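Local coordinates for putative short-chain dehydrogenase/reductase (Corynebacterium glutamicum, PDB 3E9N), which is of unproven function but probably reduces a carbonyl substrate, perhaps acetoacetyl-CoA, with a nicotinamide cofactor, as other short-chain dehydrogenases/reductases do, at residues G12-M17 and A42-I47; K23-D28 and V76-H81; H100-L105 and N143-A148; I108-L113 and H151-L156; C127-N132 and F212-G217. One frame throughout, in Å; residues are numbered along the deposited sequence.

Contact 1 of 5, residues G12-M17 and A42-I47; sequences GATGGM and AALAEI
Ala13 and Thr14 meet Leu44 where the loop between strand 7-11 and helix 16-25 of the Rossmann fold packs on helix 38-45. The sequence here fits the TGxxxGxG motif of short-chain dehydrogenases/reductases, which in relatives binds the cofactor and probably does so here. A type I beta turn runs from Gly12 to Gly15, closed by Gly15 N to Gly12 O at 3.1 Å. Gly15 then serves as N-cap of helix 16-25.

Leu44 comes from helix 38-45 and points at this turn. Its CB is still 5.8 Å from Ala13 O and makes no contact. CG lies beside the backbone N, anti to the carbonyl carbon (chi1 -73°). From CG, the branch CD1 carries the contact. It reaches the turn and meets two methyls, Ala13 CB at 4.2 Å and Thr14 CG2 at 4.2 Å. The side chains of Thr14 and Leu44 cross at a slant. Around them, Leu44 also packs on Val22 of helix 16-25 and Val50 of strand 50-54.

Thr14 splits its two branches between different tasks. OG1 sits between the backbone N and the carbonyl carbon (chi1 69°) and is hydrogen-bonded to the backbone N atoms of Arg36 and Asn37. CG2 faces Leu44; the side chain also touches His40 and Leu41. The shortest approach of all is made to the backbone: Leu44 CD1 stands 3.4 Å from Ala13 O, a van der Waals contact.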
# COMPACT_ATOMS: atom_id res chain seq x y z
N GLY A 12 15.08 -22.89 6.56
CA GLY A 12 15.97 -21.97 7.25
C GLY A 12 16.03 -22.35 8.72
O GLY A 12 16.23 -21.49 9.60
N ALA A 13 15.88 -23.65 9.00
CA ALA A 13 15.73 -24.12 10.37
C ALA A 13 16.97 -23.93 11.24
O ALA A 13 16.87 -24.06 12.49
CB ALA A 13 15.32 -25.59 10.39
N THR A 14 18.13 -23.67 10.63
CA THR A 14 19.36 -23.46 11.39
C THR A 14 19.76 -21.98 11.57
O THR A 14 20.70 -21.64 12.37
CB THR A 14 20.56 -24.40 10.94
OG1 THR A 14 21.04 -24.06 9.64
CG2 THR A 14 20.14 -25.90 10.97
N GLY A 15 19.03 -21.08 10.89
CA GLY A 15 19.16 -19.64 11.15
C GLY A 15 18.61 -19.32 12.53
O GLY A 15 18.01 -20.18 13.14
N GLY A 16 18.83 -18.10 13.02
CA GLY A 16 18.35 -17.68 14.35
C GLY A 16 16.84 -17.83 14.57
O GLY A 16 16.40 -18.42 15.56
N MET A 17 16.05 -17.31 13.63
CA MET A 17 14.58 -17.45 13.65
C MET A 17 14.11 -18.91 13.58
O MET A 17 13.29 -19.35 14.38
CB MET A 17 13.94 -16.67 12.48
CG MET A 17 13.95 -15.09 12.58
SD MET A 17 13.31 -14.36 10.99
CE MET A 17 13.53 -12.65 11.34
N ALA A 42 22.18 -31.10 14.38
CA ALA A 42 22.42 -32.08 15.43
C ALA A 42 21.80 -31.55 16.70
O ALA A 42 21.01 -32.23 17.36
CB ALA A 42 23.91 -32.31 15.63
N ALA A 43 22.12 -30.31 17.03
CA ALA A 43 21.50 -29.71 18.22
C ALA A 43 19.96 -29.81 18.15
O ALA A 43 19.30 -30.19 19.13
CB ALA A 43 21.97 -28.24 18.41
N LEU A 44 19.39 -29.51 16.99
CA LEU A 44 17.93 -29.60 16.80
C LEU A 44 17.37 -31.01 17.00
O LEU A 44 16.32 -31.16 17.64
CB LEU A 44 17.50 -29.05 15.43
CG LEU A 44 17.53 -27.53 15.18
CD1 LEU A 44 17.32 -27.24 13.73
CD2 LEU A 44 16.46 -26.80 15.98
N ALA A 45 18.05 -32.03 16.47
CA ALA A 45 17.59 -33.40 16.67
C ALA A 45 17.62 -33.86 18.13
O ALA A 45 17.11 -34.94 18.44
CB ALA A 45 18.39 -34.40 15.78
N GLU A 46 18.22 -33.08 19.02
CA GLU A 46 18.11 -33.41 20.44
C GLU A 46 16.69 -33.10 20.94
O GLU A 46 16.31 -33.52 22.05
CB GLU A 46 19.17 -32.69 21.29
N ILE A 47 15.90 -32.40 20.14
CA ILE A 47 14.53 -32.06 20.56
C ILE A 47 13.62 -33.18 20.12
O ILE A 47 13.74 -33.64 19.00
CB ILE A 47 14.03 -30.72 20.00
CG1 ILE A 47 14.87 -29.59 20.59
CG2 ILE A 47 12.56 -30.53 20.36
CD1 ILE A 47 15.05 -28.39 19.69

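Contact 2 of 5, residues K23-D28 and V76-H81; sequences KDLSRD and VDTLVH
Leu25 and Thr78 share one flat neighbour, the imidazole of His29. Its ND1 is hydrogen-bonded to Leu25 O, and its NE2 makes a weak hydrogen bond with Thr78 OG1. Between the two segments themselves the contact is made by methyl groups alone. At the end of the strand the His81 ring meets the Tyr130 ring, with planes at about 20°.

Leu25, in the last part of helix 16-25, points toward strand 78-81. Its CD1 meets Thr78 CG2 tip to tip at 4.0 Å. The same CD1 is 4.4 Å from Val80 CG2. Thr78 and Val80 are two apart, so both face the helix, while Leu79 between them faces away.

In Thr78, OG1 lies beside the backbone N (chi1 -55°), which leaves CG2 anti to it and turned to the leucine. Leu25 also rests on Ala8 and Val10 of strand 7-11 and on Ile214 of helix 203-214.

Beside the contact Arg211 of helix 203-214 makes salt bridges with Asp24 and Asp28. Directly across the contact there is neither a hydrogen bond nor a salt bridge. Helix 16-25 therefore meets strand 78-81 by apolar burial.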
# COMPACT_ATOMS: atom_id res chain seq x y z
N LYS A 23 11.80 -24.94 17.92
CA LYS A 23 11.57 -25.26 19.34
C LYS A 23 10.11 -25.00 19.69
O LYS A 23 9.52 -25.76 20.44
CB LYS A 23 12.52 -24.50 20.30
CG LYS A 23 13.97 -24.43 19.84
CD LYS A 23 15.04 -24.20 20.96
CE LYS A 23 14.72 -22.94 21.79
NZ LYS A 23 15.93 -22.08 22.07
N ASP A 24 9.50 -23.95 19.14
CA ASP A 24 8.11 -23.63 19.53
C ASP A 24 7.13 -24.66 19.01
O ASP A 24 6.29 -25.14 19.76
CB ASP A 24 7.66 -22.24 19.06
CG ASP A 24 6.23 -21.93 19.43
OD1 ASP A 24 6.02 -21.49 20.56
OD2 ASP A 24 5.27 -22.11 18.64
N LEU A 25 7.22 -24.97 17.72
CA LEU A 25 6.30 -25.90 17.06
C LEU A 25 6.42 -27.34 17.53
O LEU A 25 5.52 -28.13 17.28
CB LEU A 25 6.57 -25.90 15.54
CG LEU A 25 6.30 -24.61 14.76
CD1 LEU A 25 6.52 -24.83 13.23
CD2 LEU A 25 4.87 -24.16 15.06
N SER A 26 7.58 -27.68 18.09
CA SER A 26 7.87 -29.03 18.53
C SER A 26 7.03 -29.34 19.76
O SER A 26 6.94 -30.48 20.16
CB SER A 26 9.38 -29.25 18.83
OG SER A 26 9.82 -28.58 20.01
N ARG A 27 6.41 -28.32 20.36
CA ARG A 27 5.49 -28.57 21.45
C ARG A 27 4.32 -29.44 20.96
O ARG A 27 3.86 -30.33 21.67
CB ARG A 27 4.99 -27.26 22.10
CG ARG A 27 6.15 -26.37 22.70
CD ARG A 27 5.89 -24.81 22.64
NE ARG A 27 4.54 -24.45 23.08
CZ ARG A 27 3.96 -23.27 22.90
NH1 ARG A 27 4.57 -22.29 22.27
NH2 ARG A 27 2.72 -23.07 23.34
N ASP A 28 3.84 -29.23 19.75
CA ASP A 28 2.62 -29.91 19.36
C ASP A 28 2.66 -30.41 17.93
O ASP A 28 1.61 -30.71 17.39
CB ASP A 28 1.39 -29.01 19.58
CG ASP A 28 1.51 -27.67 18.84
OD1 ASP A 28 0.50 -26.94 18.71
OD2 ASP A 28 2.64 -27.35 18.36
N VAL A 76 0.25 -31.81 5.70
CA VAL A 76 1.13 -30.85 6.38
C VAL A 76 0.27 -29.75 7.04
O VAL A 76 -0.51 -29.07 6.35
CB VAL A 76 2.09 -30.13 5.42
CG1 VAL A 76 2.98 -29.07 6.21
CG2 VAL A 76 3.00 -31.15 4.68
N ASP A 77 0.43 -29.58 8.35
CA ASP A 77 -0.41 -28.62 9.11
C ASP A 77 0.17 -27.20 9.08
O ASP A 77 -0.56 -26.24 8.98
CB ASP A 77 -0.58 -29.09 10.56
CG ASP A 77 -1.27 -30.45 10.63
OD1 ASP A 77 -2.51 -30.47 10.59
OD2 ASP A 77 -0.58 -31.50 10.69
N THR A 78 1.50 -27.10 9.16
CA THR A 78 2.20 -25.85 9.25
C THR A 78 3.46 -25.93 8.37
O THR A 78 4.32 -26.83 8.52
CB THR A 78 2.62 -25.58 10.74
OG1 THR A 78 1.46 -25.65 11.59
CG2 THR A 78 3.26 -24.21 10.91
N LEU A 79 3.58 -24.97 7.46
CA LEU A 79 4.75 -24.79 6.63
C LEU A 79 5.23 -23.34 6.82
O LEU A 79 4.49 -22.37 6.54
CB LEU A 79 4.34 -25.00 5.16
CG LEU A 79 5.37 -24.67 4.06
CD1 LEU A 79 6.76 -25.43 4.23
CD2 LEU A 79 4.75 -24.83 2.61
N VAL A 80 6.46 -23.20 7.28
CA VAL A 80 7.03 -21.88 7.57
C VAL A 80 8.30 -21.71 6.73
O VAL A 80 9.23 -22.49 6.87
CB VAL A 80 7.42 -21.76 9.05
CG1 VAL A 80 8.19 -20.40 9.34
CG2 VAL A 80 6.17 -21.94 9.92
N HIS A 81 8.34 -20.68 5.90
CA HIS A 81 9.41 -20.43 4.99
C HIS A 81 10.31 -19.38 5.67
O HIS A 81 10.05 -18.19 5.58
CB HIS A 81 8.88 -19.87 3.64
CG HIS A 81 7.97 -20.80 2.88
ND1 HIS A 81 8.42 -21.95 2.25
CD2 HIS A 81 6.64 -20.73 2.62
CE1 HIS A 81 7.41 -22.54 1.63
NE2 HIS A 81 6.32 -21.81 1.82

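Contact 3 of 5, residues H100-L105 and N143-A148; sequences HAHLDL and NTIYAA
Segment 100-105 of helix 95-124 and the start of helix 144-164 come closest at His102 and Ile145, whose CA atoms are 7.4 Å apart. His102 points toward the other helix. Its CB touches Ile145 CG2 at 3.7 Å, and the two side chains cross at about a right angle. Ile145 CG2 is anti to its own backbone N (chi1 -60° for CG1), which brings that methyl to the histidine. It lies obliquely to the imidazole.

The His102 and Tyr146 rings also meet obliquely, with centroids 4.6 Å apart and planes at 49°. Their exact placement is doubtful, because some of their atoms are modelled too close together.

At the helix start, Asn143 OD1 accepts from Ile145 N at 2.8 Å. This bond is nearly straight, 175° at the hydrogen, and uses a lone pair in the carbonyl plane. It forms an Asx turn and ties Asn143 to the first turn of the helix.

Thr144 and Ala148 also pack on Leu156 and Ala152 of the second subunit. Tyr146 opens a YxxxK pattern, so this end of helix 144-164 probably corresponds to the active-site region of the short-chain dehydrogenase/reductase fold.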
# COMPACT_ATOMS: atom_id res chain seq x y z
N HIS A 100 19.70 -13.63 -8.96
CA HIS A 100 19.27 -15.03 -9.04
C HIS A 100 19.27 -15.67 -7.65
O HIS A 100 18.33 -16.34 -7.25
CB HIS A 100 20.15 -15.84 -9.98
CG HIS A 100 19.94 -15.54 -11.43
ND1 HIS A 100 18.72 -15.74 -12.06
CD2 HIS A 100 20.78 -15.06 -12.37
CE1 HIS A 100 18.83 -15.40 -13.33
NE2 HIS A 100 20.07 -14.98 -13.55
N ALA A 101 20.32 -15.42 -6.89
CA ALA A 101 20.41 -16.00 -5.55
C ALA A 101 19.21 -15.56 -4.67
O ALA A 101 18.52 -16.37 -4.05
CB ALA A 101 21.74 -15.61 -4.91
N HIS A 102 19.00 -14.25 -4.58
CA HIS A 102 17.89 -13.74 -3.80
C HIS A 102 16.50 -14.18 -4.26
O HIS A 102 15.71 -14.64 -3.42
CB HIS A 102 17.92 -12.24 -3.79
CG HIS A 102 18.62 -11.68 -2.62
ND1 HIS A 102 18.00 -11.49 -1.40
CD2 HIS A 102 19.90 -11.26 -2.47
CE1 HIS A 102 18.87 -10.97 -0.55
NE2 HIS A 102 20.03 -10.81 -1.17
N LEU A 103 16.19 -14.01 -5.54
CA LEU A 103 14.87 -14.36 -6.04
C LEU A 103 14.66 -15.84 -5.92
O LEU A 103 13.55 -16.26 -5.63
CB LEU A 103 14.67 -13.97 -7.50
CG LEU A 103 14.58 -12.47 -7.65
CD1 LEU A 103 14.41 -12.05 -9.12
CD2 LEU A 103 13.44 -11.96 -6.80
N ASP A 104 15.69 -16.63 -6.20
CA ASP A 104 15.54 -18.10 -6.11
C ASP A 104 15.11 -18.45 -4.68
O ASP A 104 14.09 -19.08 -4.42
CB ASP A 104 16.86 -18.82 -6.40
CG ASP A 104 17.10 -19.04 -7.88
OD1 ASP A 104 18.22 -19.48 -8.24
OD2 ASP A 104 16.19 -18.76 -8.69
N LEU A 105 15.91 -17.98 -3.74
CA LEU A 105 15.71 -18.39 -2.38
C LEU A 105 14.52 -17.72 -1.69
O LEU A 105 13.82 -18.40 -0.96
CB LEU A 105 16.99 -18.15 -1.59
CG LEU A 105 16.95 -18.70 -0.17
CD1 LEU A 105 16.70 -20.20 -0.21
CD2 LEU A 105 18.31 -18.38 0.49
N ASN A 143 18.96 -1.47 -0.76
CA ASN A 143 19.27 -2.02 -2.08
C ASN A 143 18.03 -2.31 -2.96
O ASN A 143 16.89 -2.42 -2.50
CB ASN A 143 20.17 -3.26 -1.95
CG ASN A 143 20.88 -3.63 -3.27
OD1 ASN A 143 20.28 -4.22 -4.16
ND2 ASN A 143 22.18 -3.29 -3.38
N THR A 144 18.30 -2.46 -4.24
CA THR A 144 17.31 -2.63 -5.27
C THR A 144 16.81 -4.09 -5.27
O THR A 144 15.63 -4.35 -5.46
CB THR A 144 17.97 -2.23 -6.61
OG1 THR A 144 17.15 -1.29 -7.33
CG2 THR A 144 18.28 -3.43 -7.46
N ILE A 145 17.71 -5.03 -5.00
CA ILE A 145 17.37 -6.43 -5.04
C ILE A 145 16.55 -6.83 -3.83
O ILE A 145 15.66 -7.68 -3.93
CB ILE A 145 18.66 -7.28 -5.11
CG1 ILE A 145 19.45 -6.93 -6.36
CG2 ILE A 145 18.33 -8.77 -5.07
CD1 ILE A 145 20.78 -7.63 -6.49
N TYR A 146 16.82 -6.22 -2.69
CA TYR A 146 16.12 -6.59 -1.50
C TYR A 146 14.71 -6.10 -1.55
O TYR A 146 13.80 -6.86 -1.29
CB TYR A 146 16.90 -6.18 -0.25
CG TYR A 146 18.37 -6.51 -0.43
CD1 TYR A 146 18.75 -7.72 -1.03
CD2 TYR A 146 19.38 -5.61 -0.08
CE1 TYR A 146 20.10 -8.03 -1.24
CE2 TYR A 146 20.75 -5.93 -0.29
CZ TYR A 146 21.08 -7.14 -0.87
OH TYR A 146 22.39 -7.47 -1.10
N ALA A 147 14.52 -4.85 -1.97
CA ALA A 147 13.18 -4.28 -2.16
C ALA A 147 12.37 -5.13 -3.13
O ALA A 147 11.20 -5.41 -2.88
CB ALA A 147 13.30 -2.84 -2.68
N ALA A 148 12.99 -5.59 -4.19
CA ALA A 148 12.22 -6.28 -5.21
C ALA A 148 11.73 -7.63 -4.74
O ALA A 148 10.57 -8.00 -4.93
CB ALA A 148 12.97 -6.38 -6.49

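Contact 4 of 5, residues I108-L113 and H151-L156; sequences IVPAEL and HALRGL
Pro110 and Ala111 meet Leu153 and Leu156 in a buried apolar contact between two long helices, 95-124 and 144-164, on one face of the Rossmann sheet. The short segments run nearly parallel, at 18°, with axes 10.5 Å apart. Helix 95-124 is kinked where Pro110 has no N-H to bond to the turn before.

Leu156 does most of the touching. Its CG is anti to the backbone N (chi1 170°), which extends the side chain toward the other helix. Both of its methyls straddle one small group: Ala111 CB is 3.6 Å from CD2 and 3.8 Å from CD1. CD2 also lies 3.7 Å from Ala111 N, so the leucine rests on backbone as well as on the methyl.

The proline ring adds a looser second patch. Its CG is 4.4 Å from Leu153 CD1, and its CB is the same distance from Leu156 CD2. On the sheet side, Pro110 and Leu153 both pack on Tyr130 of strand 127-131.

The outer side is covered by the second subunit. There Ala111 meets Trp99 of that subunit, Leu156 meets its Thr144, and Ala152 meets its Ala152. This pairing is consistent with the four-helix interface common in the family. Glu112 pairs with Arg115, and Arg154 with Asp158, each within its own helix. No polar bond links the two segments, and their cohesion comes from aliphatic burial.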
# COMPACT_ATOMS: atom_id res chain seq x y z
N ILE A 108 11.10 -17.92 -5.34
CA ILE A 108 10.76 -19.11 -6.14
C ILE A 108 10.64 -20.40 -5.30
O ILE A 108 9.67 -21.13 -5.40
CB ILE A 108 11.65 -19.28 -7.39
CG1 ILE A 108 11.70 -17.97 -8.20
CG2 ILE A 108 11.08 -20.40 -8.23
CD1 ILE A 108 12.82 -17.87 -9.34
N VAL A 109 11.56 -20.59 -4.36
CA VAL A 109 11.52 -21.72 -3.48
C VAL A 109 10.20 -21.70 -2.65
O VAL A 109 9.45 -22.67 -2.71
CB VAL A 109 12.78 -21.76 -2.60
CG1 VAL A 109 12.52 -22.62 -1.38
CG2 VAL A 109 14.01 -22.24 -3.43
N PRO A 110 9.87 -20.58 -1.94
CA PRO A 110 8.54 -20.62 -1.24
C PRO A 110 7.38 -20.97 -2.15
O PRO A 110 6.58 -21.83 -1.81
CB PRO A 110 8.39 -19.23 -0.62
CG PRO A 110 9.88 -18.75 -0.40
CD PRO A 110 10.63 -19.35 -1.63
N ALA A 111 7.30 -20.36 -3.32
CA ALA A 111 6.26 -20.70 -4.25
C ALA A 111 6.30 -22.18 -4.67
O ALA A 111 5.27 -22.82 -4.77
CB ALA A 111 6.35 -19.85 -5.49
N GLU A 112 7.47 -22.71 -5.00
CA GLU A 112 7.50 -24.06 -5.60
C GLU A 112 7.47 -25.16 -4.53
O GLU A 112 6.82 -26.18 -4.72
CB GLU A 112 8.74 -24.18 -6.51
CG GLU A 112 9.16 -25.64 -6.87
CD GLU A 112 8.23 -26.29 -7.90
OE1 GLU A 112 7.35 -25.59 -8.47
OE2 GLU A 112 8.38 -27.51 -8.11
N LEU A 113 8.13 -24.94 -3.38
CA LEU A 113 7.94 -25.80 -2.23
C LEU A 113 6.49 -25.85 -1.77
O LEU A 113 6.01 -26.93 -1.39
CB LEU A 113 8.83 -25.42 -1.02
CG LEU A 113 8.72 -26.39 0.21
CD1 LEU A 113 9.08 -27.80 -0.14
CD2 LEU A 113 9.58 -25.96 1.40
N HIS A 151 9.02 -7.27 -2.05
CA HIS A 151 7.77 -6.89 -2.68
C HIS A 151 7.24 -8.06 -3.49
O HIS A 151 6.03 -8.34 -3.45
CB HIS A 151 7.91 -5.61 -3.52
CG HIS A 151 7.85 -4.37 -2.69
ND1 HIS A 151 8.96 -3.60 -2.42
CD2 HIS A 151 6.83 -3.82 -1.99
CE1 HIS A 151 8.62 -2.60 -1.63
NE2 HIS A 151 7.33 -2.71 -1.34
N ALA A 152 8.15 -8.81 -4.12
CA ALA A 152 7.76 -10.02 -4.82
C ALA A 152 7.07 -11.09 -3.91
O ALA A 152 5.99 -11.64 -4.24
CB ALA A 152 8.95 -10.60 -5.52
N LEU A 153 7.70 -11.35 -2.77
CA LEU A 153 7.28 -12.40 -1.87
C LEU A 153 5.88 -12.03 -1.39
O LEU A 153 5.00 -12.87 -1.27
CB LEU A 153 8.27 -12.47 -0.72
CG LEU A 153 7.87 -13.37 0.43
CD1 LEU A 153 7.75 -14.90 0.00
CD2 LEU A 153 8.92 -13.19 1.48
N ARG A 154 5.67 -10.75 -1.19
CA ARG A 154 4.40 -10.27 -0.71
C ARG A 154 3.27 -10.44 -1.71
O ARG A 154 2.17 -10.83 -1.31
CB ARG A 154 4.52 -8.80 -0.25
CG ARG A 154 3.15 -8.23 0.19
CD ARG A 154 2.59 -8.98 1.43
NE ARG A 154 1.32 -8.38 1.86
CZ ARG A 154 1.21 -7.60 2.93
NH1 ARG A 154 0.04 -7.07 3.24
NH2 ARG A 154 2.25 -7.37 3.71
N GLY A 155 3.51 -10.16 -3.00
CA GLY A 155 2.48 -10.44 -4.04
C GLY A 155 2.18 -11.94 -4.23
O GLY A 155 1.05 -12.35 -4.55
N LEU A 156 3.21 -12.75 -4.10
CA LEU A 156 3.09 -14.21 -4.09
C LEU A 156 2.14 -14.62 -2.96
O LEU A 156 1.16 -15.31 -3.20
CB LEU A 156 4.48 -14.88 -3.86
CG LEU A 156 4.51 -16.41 -3.59
CD1 LEU A 156 3.80 -17.21 -4.65
CD2 LEU A 156 5.93 -16.90 -3.47

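Contact 5 of 5, residues C127-N132 and F212-G217; sequences CVIYIN and FVIDAG
Ile129 and Cys127 of a central strand pack against Val213 and Ile214 at the end of helix 203-214, in the layer between sheet and helices of the Rossmann fold. Strand 127-131 alternates its side chains. Cys127 and Ile129 face this helix, whereas Val128 faces away from it and packs with Ser114 and Leu121 of helix 95-124 on the other face.

Ile129 carries most of the contact. Its CG1 is anti to the carbonyl carbon (chi1 -65°), and its CD1 reaches the helix. There CD1 settles between two residues. It is 3.6 Å from Ile214 CG2 and 3.8 Å from Val213 CG1. Val213 CG1 is also 3.9 Å from Ile129 CG1, as these two side chains slide past each other in opposite directions. Ile129 and Ile214 instead cross at about a right angle.

Ile214 uses its short branch here. CG1 takes the position between backbone N and carbonyl carbon (chi1 72°), leaving CG2 turned to the strand. In the conformer modelled here, Cys127 CB lies 4.2 Å from Ile214 CG2. Val213 also packs on Ser172 of strand 170-176 and on Ile222 and Val225 of strand 220-229.

Next to the contact, Phe212 turns outward and its ring stacks on Phe212 of the third subunit. The helix thus has one side on the sheet and another in a subunit interface. The whole is typical of the parallel alpha/beta/alpha sandwich of short-chain dehydrogenases/reductases, with the last helix covering the central strands.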
# COMPACT_ATOMS: atom_id res chain seq x y z
N CYS A 127 -1.50 -24.24 7.41
CA CYS A 127 -1.13 -22.83 7.40
C CYS A 127 0.22 -22.68 6.76
O CYS A 127 1.15 -23.41 7.14
CB CYS A 127 -0.97 -22.34 8.83
SG CYS A 127 -2.45 -22.34 9.72
N VAL A 128 0.34 -21.75 5.81
CA VAL A 128 1.59 -21.43 5.17
C VAL A 128 2.00 -20.03 5.63
O VAL A 128 1.27 -19.06 5.46
CB VAL A 128 1.49 -21.48 3.58
CG1 VAL A 128 2.86 -21.12 2.92
CG2 VAL A 128 1.09 -22.85 3.13
N ILE A 129 3.17 -19.92 6.24
CA ILE A 129 3.59 -18.65 6.73
C ILE A 129 4.88 -18.25 6.05
O ILE A 129 5.83 -19.02 6.03
CB ILE A 129 3.79 -18.68 8.24
CG1 ILE A 129 2.43 -18.93 8.92
CG2 ILE A 129 4.38 -17.33 8.70
CD1 ILE A 129 2.51 -19.67 10.21
N TYR A 130 4.91 -17.05 5.47
CA TYR A 130 6.13 -16.49 4.84
C TYR A 130 6.77 -15.49 5.78
O TYR A 130 6.04 -14.69 6.40
CB TYR A 130 5.79 -15.81 3.53
CG TYR A 130 5.07 -16.68 2.50
CD1 TYR A 130 5.78 -17.49 1.64
CD2 TYR A 130 3.67 -16.66 2.38
CE1 TYR A 130 5.10 -18.26 0.69
CE2 TYR A 130 2.99 -17.43 1.44
CZ TYR A 130 3.70 -18.22 0.60
OH TYR A 130 3.05 -19.02 -0.31
N ILE A 131 8.10 -15.55 5.95
CA ILE A 131 8.82 -14.54 6.69
C ILE A 131 9.41 -13.63 5.68
O ILE A 131 10.29 -14.04 4.93
CB ILE A 131 9.98 -15.07 7.49
CG1 ILE A 131 9.56 -16.27 8.32
CG2 ILE A 131 10.51 -13.99 8.45
CD1 ILE A 131 8.79 -15.91 9.47
N ASN A 132 8.91 -12.40 5.63
CA ASN A 132 9.30 -11.39 4.62
C ASN A 132 10.30 -10.33 5.14
O ASN A 132 11.49 -10.62 5.29
CB ASN A 132 8.04 -10.69 4.05
CG ASN A 132 8.26 -10.09 2.68
OD1 ASN A 132 9.40 -10.04 2.18
ND2 ASN A 132 7.17 -9.66 2.04
N PHE A 212 1.15 -17.30 17.31
CA PHE A 212 -0.10 -16.56 17.29
C PHE A 212 -0.89 -16.84 16.00
O PHE A 212 -2.13 -16.88 16.02
CB PHE A 212 0.18 -15.07 17.41
CG PHE A 212 -1.03 -14.21 17.18
CD1 PHE A 212 -2.06 -14.20 18.11
CD2 PHE A 212 -1.11 -13.39 16.08
CE1 PHE A 212 -3.17 -13.41 17.92
CE2 PHE A 212 -2.20 -12.56 15.89
CZ PHE A 212 -3.23 -12.58 16.79
N VAL A 213 -0.20 -17.04 14.88
CA VAL A 213 -0.93 -17.12 13.62
C VAL A 213 -1.66 -18.45 13.49
O VAL A 213 -2.85 -18.53 13.08
CB VAL A 213 0.01 -16.89 12.40
CG1 VAL A 213 -0.55 -17.57 11.12
CG2 VAL A 213 0.29 -15.37 12.17
N ILE A 214 -0.97 -19.53 13.85
CA ILE A 214 -1.51 -20.87 13.63
C ILE A 214 -2.54 -21.22 14.70
O ILE A 214 -3.44 -22.02 14.46
CB ILE A 214 -0.40 -21.95 13.58
CG1 ILE A 214 0.23 -22.23 14.95
CG2 ILE A 214 0.67 -21.57 12.59
CD1 ILE A 214 1.52 -23.14 14.82
N ASP A 215 -2.42 -20.59 15.87
CA ASP A 215 -3.36 -20.79 16.95
C ASP A 215 -4.66 -20.04 16.75
O ASP A 215 -5.58 -20.27 17.50
CB ASP A 215 -2.77 -20.35 18.30
CG ASP A 215 -1.90 -21.44 18.98
OD1 ASP A 215 -1.75 -22.61 18.49
OD2 ASP A 215 -1.37 -21.09 20.08
N ALA A 216 -4.76 -19.15 15.78
CA ALA A 216 -6.03 -18.39 15.61
C ALA A 216 -7.21 -19.26 15.31
O ALA A 216 -7.10 -20.25 14.61
CB ALA A 216 -5.92 -17.34 14.52
N GLY A 217 -8.38 -18.86 15.79
CA GLY A 217 -9.56 -19.70 15.66
C GLY A 217 -9.96 -19.87 14.20
O GLY A 217 -9.45 -19.17 13.33

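Contact 1 packs the glycine-rich turn on helix 38-45; the others join helices to each other or to the parallel seven-stranded sheet. Contact 1 closes first along the chain. Contact 2 crosses it, and both use helix 16-25. Contacts 3 and 4 also cross, share helices 95-124 and 144-164, and have centres 11 Å apart. Contact 5 comes last to close. Contacts 2 and 5, about 10 Å between centres, use neighbouring strands 78-81 and 127-131 on the same face, where Leu25 meets Ile214. Contact 4 lies on the other face and touches Tyr130. Contacts 3 and 4 border the second subunit and contact 5 the third, so contacts within the chain lie next to those between subunits.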